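Local coordinates for oligopeptide-binding protein appA (Bacillus subtilis, PDB 1XOC) that binds oligopeptides, tetra- and pentapeptides among them, as a component of an oligopeptide ABC transporter that can substitute for the OPP system in sporulation and genetic competence, at residues D101-T106 / T156-K161; T288-R293 / E382-I387. All coordinates share one frame; numbering follows the deposited sequence.

Overall arrangement
After several N-terminal strands and helix 43-52, the chain forms helix 100-108, runs through the hairpin of strands 126-133 and 136-141 and then helix 147-155, and comes back to helix 100-108 at contact 1, where the loop of 156-161 closes against it. Contact 2 opens only afterwards. It starts at the end of helix 281-289, and the chain passes helices 293-300 and 332-341 and strand 358-367 before helix 371-385 brings 382-387 back alongside. The two closures are therefore in series, neither nested nor crossed. They lie on opposite sides of the chain's centre, their own centres about 49 Å apart and their nearest atoms about 32 Å, so each ties up a separate region of the binding protein.

Contact 1: residues D101-T106 / T156-K161; sequences DDVVFT and TAILPK
D102 and T106, one turn apart on the helix, each take a backbone N-H from the loop opposite. K161 N gives its hydrogen to D102 OD1 at 2.8 Å, on the anti side of the carboxylate and 18° out of its plane. D102, from another helix, thus takes the first N-H after P160, the N-cap of helix 161-164. L159 N bonds T106 OG1 at 2.9 Å, and that hydroxyl in turn donates to D102 O, opposite the face met by T106 N. With OG1 beside its own backbone N (chi1 -59°), T106 swings CG2 the other way, to within 3.6 Å of T156 CG2. The fully extended K161 side chain runs past CB and CG of F105, and a water links K161 NZ to D101 O. L159 O sits at the edge of the F105 ring, 4.0 Å from CD2. I158 CD1 meets V103 CG2 at 4.1 Å.

D102 OD2 turns back to T99 N, its side chain about 4 Å from a bound zinc ion, while D101 pairs with K131. V103 leans on strand 136-141, and L164 touches both F105 and L159, so helix 161-164, which the loop leads into, packs against helix 100-108 too.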
loop_
_atom_site.group_PDB
_atom_site.type_symbol
_atom_site.label_atom_id
_atom_site.label_comp_id
_atom_site.label_asym_id
_atom_site.label_seq_id
_atom_site.Cartn_x
_atom_site.Cartn_y
_atom_site.Cartn_z
ATOM N N ASP A 101 23.996 5.495 -15.187
ATOM C CA ASP A 101 24.406 4.120 -14.840
ATOM C C ASP A 101 23.488 3.568 -13.752
ATOM O O ASP A 101 23.117 2.370 -13.741
ATOM C CB ASP A 101 25.849 4.087 -14.317
ATOM C CG ASP A 101 26.907 4.132 -15.420
ATOM O OD1 ASP A 101 26.590 4.072 -16.629
ATOM O OD2 ASP A 101 28.104 4.220 -15.039
ATOM N N ASP A 102 23.176 4.422 -12.794
ATOM C CA ASP A 102 22.368 4.007 -11.630
ATOM C C ASP A 102 20.942 3.732 -12.001
ATOM O O ASP A 102 20.286 2.839 -11.500
ATOM C CB ASP A 102 22.450 5.084 -10.572
ATOM C CG ASP A 102 23.881 5.349 -10.161
ATOM O OD1 ASP A 102 24.585 4.380 -9.784
ATOM O OD2 ASP A 102 24.362 6.481 -10.249
ATOM N N VAL A 103 20.410 4.543 -12.897
ATOM C CA VAL A 103 19.040 4.366 -13.349
ATOM C C VAL A 103 18.914 3.109 -14.205
ATOM O O VAL A 103 17.961 2.324 -14.068
ATOM C CB VAL A 103 18.555 5.643 -14.146
ATOM C CG1 VAL A 103 17.166 5.464 -14.766
ATOM C CG2 VAL A 103 18.601 6.894 -13.267
ATOM N N VAL A 104 19.858 2.910 -15.111
ATOM C CA VAL A 104 19.880 1.717 -15.945
ATOM C C VAL A 104 20.025 0.461 -15.057
ATOM O O VAL A 104 19.324 -0.523 -15.259
ATOM C CB VAL A 104 20.990 1.768 -17.041
ATOM C CG1 VAL A 104 21.057 0.417 -17.775
ATOM C CG2 VAL A 104 20.733 2.929 -17.990
ATOM N N PHE A 105 20.934 0.514 -14.098
ATOM C CA PHE A 105 21.097 -0.583 -13.167
ATOM C C PHE A 105 19.789 -0.912 -12.470
ATOM O O PHE A 105 19.361 -2.044 -12.475
ATOM C CB PHE A 105 22.182 -0.241 -12.144
ATOM C CG PHE A 105 22.156 -1.105 -10.923
ATOM C CD1 PHE A 105 22.399 -2.443 -11.022
ATOM C CD2 PHE A 105 21.877 -0.580 -9.696
ATOM C CE1 PHE A 105 22.367 -3.220 -9.918
ATOM C CE2 PHE A 105 21.842 -1.373 -8.596
ATOM C CZ PHE A 105 22.083 -2.685 -8.712
ATOM N N THR A 106 19.163 0.090 -11.872
ATOM C CA THR A 106 18.017 -0.138 -11.008
ATOM C C THR A 106 16.853 -0.721 -11.797
ATOM O O THR A 106 16.278 -1.713 -11.381
ATOM C CB THR A 106 17.582 1.148 -10.314
ATOM O OG1 THR A 106 18.671 1.673 -9.536
ATOM C CG2 THR A 106 16.404 0.917 -9.431
ATOM N N THR A 156 10.030 3.755 -8.282
ATOM C CA THR A 156 11.321 3.117 -8.388
ATOM C C THR A 156 12.447 3.984 -7.810
ATOM O O THR A 156 12.907 4.946 -8.433
ATOM C CB THR A 156 11.650 2.720 -9.809
ATOM O OG1 THR A 156 10.534 2.013 -10.361
ATOM C CG2 THR A 156 12.929 1.829 -9.890
ATOM N N ALA A 157 12.861 3.618 -6.598
ATOM C CA ALA A 157 13.982 4.286 -5.930
ATOM C C ALA A 157 15.279 3.990 -6.633
ATOM O O ALA A 157 15.590 2.823 -6.858
ATOM C CB ALA A 157 14.096 3.824 -4.471
ATOM N N ILE A 158 16.061 5.042 -6.946
ATOM C CA ILE A 158 17.296 4.871 -7.691
ATOM C C ILE A 158 18.422 4.402 -6.739
ATOM O O ILE A 158 18.777 5.070 -5.741
ATOM C CB ILE A 158 17.673 6.175 -8.494
ATOM C CG1 ILE A 158 16.543 6.600 -9.439
ATOM C CG2 ILE A 158 18.940 5.947 -9.235
ATOM C CD1 ILE A 158 16.034 5.541 -10.347
ATOM N N LEU A 159 19.004 3.259 -7.095
ATOM C CA LEU A 159 20.050 2.639 -6.282
ATOM C C LEU A 159 21.448 2.888 -6.856
ATOM O O LEU A 159 21.602 3.055 -8.068
ATOM C CB LEU A 159 19.808 1.132 -6.200
ATOM C CG LEU A 159 18.437 0.673 -5.692
ATOM C CD1 LEU A 159 18.329 -0.838 -5.837
ATOM C CD2 LEU A 159 18.228 1.069 -4.251
ATOM N N PRO A 160 22.490 2.896 -5.999
ATOM C CA PRO A 160 23.851 3.130 -6.442
ATOM C C PRO A 160 24.538 1.889 -7.042
ATOM O O PRO A 160 24.872 0.927 -6.326
ATOM C CB PRO A 160 24.557 3.577 -5.158
ATOM C CG PRO A 160 23.801 2.932 -4.081
ATOM C CD PRO A 160 22.390 2.830 -4.542
ATOM N N LYS A 161 24.787 1.933 -8.345
ATOM C CA LYS A 161 25.444 0.852 -9.033
ATOM C C LYS A 161 26.852 0.620 -8.489
ATOM O O LYS A 161 27.327 -0.516 -8.422
ATOM C CB LYS A 161 25.519 1.096 -10.526
ATOM C CG LYS A 161 26.042 -0.077 -11.307
ATOM C CD LYS A 161 26.071 0.212 -12.798
ATOM C CE LYS A 161 26.579 -0.964 -13.571
ATOM N NZ LYS A 161 26.788 -0.666 -15.041
HETATM O O HOH W 1 24.187 0.487 -15.624
#

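Contact 2: residues T288-R293 / E382-I387; sequences TTALDR and EQLKKI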
loop_
_atom_site.group_PDB
_atom_site.type_symbol
_atom_site.label_atom_id
_atom_site.label_comp_id
_atom_site.label_asym_id
_atom_site.label_seq_id
_atom_site.Cartn_x
_atom_site.Cartn_y
_atom_site.Cartn_z
ATOM N N THR A 288 -20.192 -11.893 2.824
ATOM C CA THR A 288 -20.429 -10.467 2.795
ATOM C C THR A 288 -21.845 -10.146 3.271
ATOM O O THR A 288 -22.063 -9.223 4.067
ATOM C CB THR A 288 -20.210 -9.919 1.373
ATOM O OG1 THR A 288 -18.833 -10.117 1.013
ATOM C CG2 THR A 288 -20.569 -8.433 1.297
ATOM N N THR A 289 -22.808 -10.922 2.794
ATOM C CA THR A 289 -24.216 -10.683 3.118
ATOM C C THR A 289 -24.479 -10.876 4.608
ATOM O O THR A 289 -25.409 -10.292 5.161
ATOM C CB THR A 289 -25.118 -11.633 2.294
ATOM O OG1 THR A 289 -24.844 -11.438 0.911
ATOM C CG2 THR A 289 -26.600 -11.376 2.528
ATOM N N ALA A 290 -23.659 -11.702 5.253
ATOM C CA ALA A 290 -23.804 -11.984 6.689
ATOM C C ALA A 290 -23.227 -10.884 7.580
ATOM O O ALA A 290 -23.437 -10.909 8.795
ATOM C CB ALA A 290 -23.120 -13.287 7.029
ATOM N N LEU A 291 -22.475 -9.963 6.987
ATOM C CA LEU A 291 -21.776 -8.939 7.753
ATOM C C LEU A 291 -22.465 -7.584 7.673
ATOM O O LEU A 291 -22.708 -7.041 6.590
ATOM C CB LEU A 291 -20.323 -8.835 7.322
ATOM C CG LEU A 291 -19.481 -10.097 7.519
ATOM C CD1 LEU A 291 -18.145 -10.005 6.797
ATOM C CD2 LEU A 291 -19.310 -10.410 9.023
ATOM N N ASP A 292 -22.761 -7.038 8.845
ATOM C CA ASP A 292 -23.431 -5.761 8.970
ATOM C C ASP A 292 -22.366 -4.677 8.886
ATOM O O ASP A 292 -21.911 -4.140 9.903
ATOM C CB ASP A 292 -24.194 -5.691 10.294
ATOM C CG ASP A 292 -25.099 -4.470 10.390
ATOM O OD1 ASP A 292 -25.953 -4.452 11.308
ATOM O OD2 ASP A 292 -24.938 -3.532 9.563
ATOM N N ARG A 293 -21.948 -4.371 7.668
ATOM C CA ARG A 293 -20.833 -3.446 7.466
ATOM C C ARG A 293 -21.138 -2.010 7.931
ATOM O O ARG A 293 -20.256 -1.297 8.396
ATOM C CB ARG A 293 -20.356 -3.497 6.011
ATOM C CG ARG A 293 -19.591 -4.783 5.677
ATOM C CD ARG A 293 -19.171 -4.842 4.241
ATOM N NE ARG A 293 -20.338 -5.033 3.420
ATOM C CZ ARG A 293 -20.465 -4.647 2.155
ATOM N NH1 ARG A 293 -19.495 -4.011 1.502
ATOM N NH2 ARG A 293 -21.606 -4.906 1.545
ATOM N N GLU A 382 -18.185 -12.626 15.799
ATOM C CA GLU A 382 -19.498 -12.667 16.440
ATOM C C GLU A 382 -20.629 -12.766 15.411
ATOM O O GLU A 382 -21.555 -13.556 15.596
ATOM C CB GLU A 382 -19.683 -11.476 17.401
ATOM C CG GLU A 382 -18.768 -11.607 18.645
ATOM C CD GLU A 382 -18.665 -10.345 19.554
ATOM O OE1 GLU A 382 -19.145 -9.251 19.145
ATOM O OE2 GLU A 382 -18.080 -10.452 20.676
ATOM N N GLN A 383 -20.553 -11.965 14.347
ATOM C CA GLN A 383 -21.591 -11.947 13.314
ATOM C C GLN A 383 -21.658 -13.261 12.531
ATOM O O GLN A 383 -22.750 -13.751 12.239
ATOM C CB GLN A 383 -21.450 -10.723 12.380
ATOM C CG GLN A 383 -21.763 -9.396 13.098
ATOM C CD GLN A 383 -21.659 -8.164 12.226
ATOM O OE1 GLN A 383 -21.769 -7.012 12.700
ATOM N NE2 GLN A 383 -21.409 -8.372 10.979
ATOM N N LEU A 384 -20.512 -13.852 12.211
ATOM C CA LEU A 384 -20.519 -15.127 11.497
ATOM C C LEU A 384 -20.926 -16.300 12.382
ATOM O O LEU A 384 -21.468 -17.298 11.879
ATOM C CB LEU A 384 -19.165 -15.385 10.830
ATOM C CG LEU A 384 -18.802 -14.382 9.726
ATOM C CD1 LEU A 384 -17.484 -14.747 9.081
ATOM C CD2 LEU A 384 -19.888 -14.300 8.658
ATOM N N LYS A 385 -20.701 -16.184 13.693
ATOM C CA LYS A 385 -21.151 -17.221 14.625
ATOM C C LYS A 385 -22.666 -17.430 14.505
ATOM O O LYS A 385 -23.150 -18.560 14.520
ATOM C CB LYS A 385 -20.778 -16.858 16.066
ATOM C CG LYS A 385 -21.017 -17.989 17.085
ATOM C CD LYS A 385 -20.399 -17.658 18.457
ATOM C CE LYS A 385 -20.468 -18.868 19.371
ATOM N NZ LYS A 385 -20.096 -18.591 20.794
ATOM N N LYS A 386 -23.398 -16.335 14.345
ATOM C CA LYS A 386 -24.857 -16.343 14.216
ATOM C C LYS A 386 -25.386 -17.169 13.045
ATOM O O LYS A 386 -26.538 -17.590 13.070
ATOM C CB LYS A 386 -25.394 -14.915 14.056
ATOM C CG LYS A 386 -25.139 -13.958 15.231
ATOM C CD LYS A 386 -25.696 -12.580 14.882
ATOM C CE LYS A 386 -25.184 -11.460 15.773
ATOM N NZ LYS A 386 -25.022 -10.201 14.950
ATOM N N ILE A 387 -24.578 -17.371 12.012
ATOM C CA ILE A 387 -24.968 -18.229 10.898
ATOM C C ILE A 387 -24.183 -19.555 10.849
ATOM O O ILE A 387 -24.155 -20.238 9.829
ATOM C CB ILE A 387 -24.924 -17.486 9.548
ATOM C CG1 ILE A 387 -23.501 -17.111 9.162
ATOM C CG2 ILE A 387 -25.825 -16.256 9.596
ATOM C CD1 ILE A 387 -23.395 -16.613 7.757
HETATM O O HOH W 2 -24.551 -12.733 10.567
#
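A290 and I387 make the tight spot: A290 CB and I387 CD1 are 3.4 Å apart, closer than two carbons usually sit. I387 reaches it with CG1 between its backbone N and carbonyl carbon (chi1 67°), which brings CD1 in over the alanine methyl. L384 CD2 comes in beside it, 3.8 Å from A290 CB, and also meets L291 CD2 at 3.9 Å, so a single leucine methyl fills the notch between two neighbouring residues. The two leucine side chains pass each other at a slant.

Q383 extends its whole chain toward the backbone of L291 and D292. In the model Q383 NE2 lies 2.9 Å from D292 N, but the amide is probably turned over, and reversed it might form a hydrogen bond there. Q383 CB rests 4.0 Å from L291 CD2. With an alanine in place of Q383, D292 N would probably lose the amide group beside it and a gap would be likely to open against L291.

Away from the methyl cluster the contact is less close, and a water mediates it. This water, 2.8 Å from A290 O and 2.7 Å from Q383 O, donates to both, bridging backbones that do not bond directly.

L291 touches T484 of strand 483-496, while I387 leans on K336 and L339 of helix 332-341. The chain turns sharply at D292, the centre of an inverse gamma turn closed by a weak bond from R293 N to L291 O. D292 OD2 then accepts from S295 N, the classic aspartate N-cap, here starting helix 293-300 close behind helix 281-289.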